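Local structure of bifunctional endomannanase/endoglucanase (Caldanaerobius polysaccharolyticus, 3W0K) at residues M11-E16 and P42-F47. The protein probably hydrolyses internal beta-linkages of mannans and cellulosic glucans, as a bifunctional endomannanase and endoglucanase of glycoside hydrolase family 5. Sequence-based numbering, arbitrary orientation.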
loop_
_atom_site.group_PDB
_atom_site.type_symbol
_atom_site.label_atom_id
_atom_site.label_comp_id
_atom_site.label_asym_id
_atom_site.label_seq_id
_atom_site.Cartn_x
_atom_site.Cartn_y
_atom_site.Cartn_z
ATOM N N MET A 11 0.665 -6.109 -11.711
ATOM C CA MET A 11 -0.414 -5.532 -12.521
ATOM C C MET A 11 -0.609 -4.085 -12.060
ATOM O O MET A 11 -1.720 -3.547 -12.053
ATOM C CB MET A 11 -1.705 -6.341 -12.319
ATOM C CG MET A 11 -2.803 -6.043 -13.331
ATOM S SD MET A 11 -4.377 -6.881 -12.993
ATOM C CE MET A 11 -3.871 -8.528 -13.084
ATOM N N TYR A 12 0.516 -3.448 -11.761
ATOM C CA TYR A 12 0.568 -2.087 -11.237
ATOM C C TYR A 12 0.210 -0.928 -12.172
ATOM O O TYR A 12 -0.589 -0.066 -11.805
ATOM C CB TYR A 12 1.957 -1.876 -10.628
ATOM C CG TYR A 12 2.179 -0.552 -9.951
ATOM C CD1 TYR A 12 1.275 -0.061 -9.012
ATOM C CD2 TYR A 12 3.314 0.204 -10.235
ATOM C CE1 TYR A 12 1.496 1.147 -8.375
ATOM C CE2 TYR A 12 3.547 1.416 -9.599
ATOM C CZ TYR A 12 2.632 1.883 -8.670
ATOM O OH TYR A 12 2.848 3.090 -8.050
ATOM N N VAL A 13 0.826 -0.881 -13.348
ATOM C CA VAL A 13 0.561 0.197 -14.301
ATOM C C VAL A 13 0.347 -0.356 -15.705
ATOM O O VAL A 13 1.188 -1.085 -16.234
ATOM C CB VAL A 13 1.719 1.234 -14.328
ATOM C CG1 VAL A 13 1.475 2.275 -15.415
ATOM C CG2 VAL A 13 1.838 1.931 -12.980
ATOM N N TRP A 14 -0.793 -0.013 -16.292
ATOM C CA TRP A 14 -1.127 -0.468 -17.631
ATOM C C TRP A 14 -0.569 0.455 -18.703
ATOM O O TRP A 14 -0.413 1.658 -18.493
ATOM C CB TRP A 14 -2.649 -0.582 -17.794
ATOM C CG TRP A 14 -3.097 -0.876 -19.209
ATOM C CD1 TRP A 14 -3.204 -2.102 -19.799
ATOM C CD2 TRP A 14 -3.476 0.084 -20.206
ATOM N NE1 TRP A 14 -3.622 -1.967 -21.102
ATOM C CE2 TRP A 14 -3.797 -0.636 -21.377
ATOM C CE3 TRP A 14 -3.572 1.482 -20.223
ATOM C CZ2 TRP A 14 -4.208 -0.002 -22.557
ATOM C CZ3 TRP A 14 -3.981 2.113 -21.398
ATOM C CH2 TRP A 14 -4.292 1.366 -22.547
ATOM N N GLU A 15 -0.270 -0.147 -19.850
ATOM C CA GLU A 15 0.226 0.535 -21.037
ATOM C C GLU A 15 -0.358 -0.290 -22.181
ATOM O O GLU A 15 -0.545 -1.500 -22.036
ATOM C CB GLU A 15 1.750 0.499 -21.085
ATOM N N GLU A 16 -0.672 0.357 -23.301
ATOM C CA GLU A 16 -1.236 -0.354 -24.446
ATOM C C GLU A 16 -0.332 -1.511 -24.870
ATOM O O GLU A 16 0.862 -1.320 -25.109
ATOM C CB GLU A 16 -1.453 0.610 -25.619
ATOM C CG GLU A 16 -2.080 -0.025 -26.865
ATOM C CD GLU A 16 -3.470 -0.593 -26.619
ATOM O OE1 GLU A 16 -3.714 -1.752 -27.015
ATOM O OE2 GLU A 16 -4.322 0.118 -26.045
ATOM N N PRO A 42 -1.287 -3.892 -5.724
ATOM C CA PRO A 42 -1.916 -2.655 -6.213
ATOM C C PRO A 42 -2.079 -2.762 -7.730
ATOM O O PRO A 42 -1.094 -2.923 -8.448
ATOM C CB PRO A 42 -0.902 -1.581 -5.816
ATOM C CG PRO A 42 0.413 -2.308 -5.919
ATOM C CD PRO A 42 0.101 -3.646 -5.291
ATOM N N VAL A 43 -3.315 -2.674 -8.215
ATOM C CA VAL A 43 -3.566 -2.818 -9.649
ATOM C C VAL A 43 -4.173 -1.608 -10.359
ATOM O O VAL A 43 -4.767 -0.733 -9.733
ATOM C CB VAL A 43 -4.430 -4.078 -9.948
ATOM C CG1 VAL A 43 -3.810 -5.311 -9.296
ATOM C CG2 VAL A 43 -5.862 -3.888 -9.463
ATOM N N ASP A 44 -4.012 -1.595 -11.681
ATOM C CA ASP A 44 -4.509 -0.541 -12.568
ATOM C C ASP A 44 -5.742 -1.114 -13.280
ATOM O O ASP A 44 -5.628 -2.077 -14.038
ATOM C CB ASP A 44 -3.401 -0.211 -13.585
ATOM C CG ASP A 44 -3.723 0.976 -14.477
ATOM O OD1 ASP A 44 -4.908 1.286 -14.711
ATOM O OD2 ASP A 44 -2.760 1.595 -14.970
ATOM N N TYR A 45 -6.911 -0.518 -13.044
ATOM C CA TYR A 45 -8.153 -1.004 -13.653
ATOM C C TYR A 45 -8.152 -0.993 -15.181
ATOM O O TYR A 45 -8.972 -1.668 -15.805
ATOM C CB TYR A 45 -9.372 -0.233 -13.115
ATOM C CG TYR A 45 -9.642 1.098 -13.784
ATOM C CD1 TYR A 45 -10.578 1.201 -14.812
ATOM C CD2 TYR A 45 -8.968 2.251 -13.392
ATOM C CE1 TYR A 45 -10.837 2.419 -15.438
ATOM C CE2 TYR A 45 -9.221 3.479 -14.008
ATOM C CZ TYR A 45 -10.157 3.552 -15.031
ATOM O OH TYR A 45 -10.417 4.753 -15.650
ATOM N N ARG A 46 -7.235 -0.237 -15.783
ATOM C CA ARG A 46 -7.158 -0.167 -17.240
ATOM C C ARG A 46 -6.696 -1.483 -17.868
ATOM O O ARG A 46 -6.832 -1.682 -19.077
ATOM C CB ARG A 46 -6.268 0.991 -17.685
ATOM C CG ARG A 46 -6.846 2.356 -17.356
ATOM C CD ARG A 46 -5.902 3.452 -17.794
ATOM N NE ARG A 46 -4.611 3.320 -17.127
ATOM C CZ ARG A 46 -3.517 3.991 -17.466
ATOM N NH1 ARG A 46 -3.545 4.854 -18.475
ATOM N NH2 ARG A 46 -2.392 3.801 -16.791
ATOM N N PHE A 47 -6.152 -2.382 -17.051
ATOM C CA PHE A 47 -5.731 -3.684 -17.561
ATOM C C PHE A 47 -6.945 -4.480 -18.047
ATOM O O PHE A 47 -6.810 -5.363 -18.892
ATOM C CB PHE A 47 -4.992 -4.489 -16.487
ATOM C CG PHE A 47 -3.507 -4.259 -16.465
ATOM C CD1 PHE A 47 -2.685 -4.835 -17.428
ATOM C CD2 PHE A 47 -2.922 -3.496 -15.458
ATOM C CE1 PHE A 47 -1.299 -4.657 -17.390
ATOM C CE2 PHE A 47 -1.538 -3.313 -15.409
ATOM C CZ PHE A 47 -0.725 -3.896 -16.377
HETATM O O HOH W 1 0.443 -5.202 -8.946
#
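The backbone N of Trp14 gives Asp44 OD2 an almost straight hydrogen bond (2.9 Å, 175°), arriving from above the carboxylate plane and tying the two segments together. Each oxygen of that carboxylate takes two donors. Asp44 OD2 also receives NH2 of Arg46 on its syn lone pair, again at 2.9 Å, while NE of Arg46 points to OD1: a side-on, two-nitrogen salt bridge. OD1 also accepts the backbone N of Arg46, closing an Asx turn. With Asp44 CG anti to the backbone N (chi1 -174°), the carboxylate reaches across to the 11-16 loop, and the paired guanidinium meets Trp14 CE3, on the indole rim, with one face, the two planes steeply inclined.

A second direct bond runs from Asp44 N to Met11 O (3.0 Å); a water continues the link, accepting from Met11 N and donating to Pro42 O. Beside this polar seam, the Phe47 ring is sandwiched. Met11 CG lies over one face, 3.3 Å from CD2 of Phe47, and Trp14 CB sits over the other, 3.8 Å from the ring centroid, with the edge of the Trp14 five-membered ring turned toward the Phe47 face, planes at 82°.

The contact fastens the loop following strand 4-7 to the C-terminal end of strand 38-44, the next strand of the (beta/alpha)8 barrel. Met11 also packs on helix 62-74, Val43 bonds through its backbone to strand 78-83, and Tyr12 meets His84 and Trp291 edge-to-face.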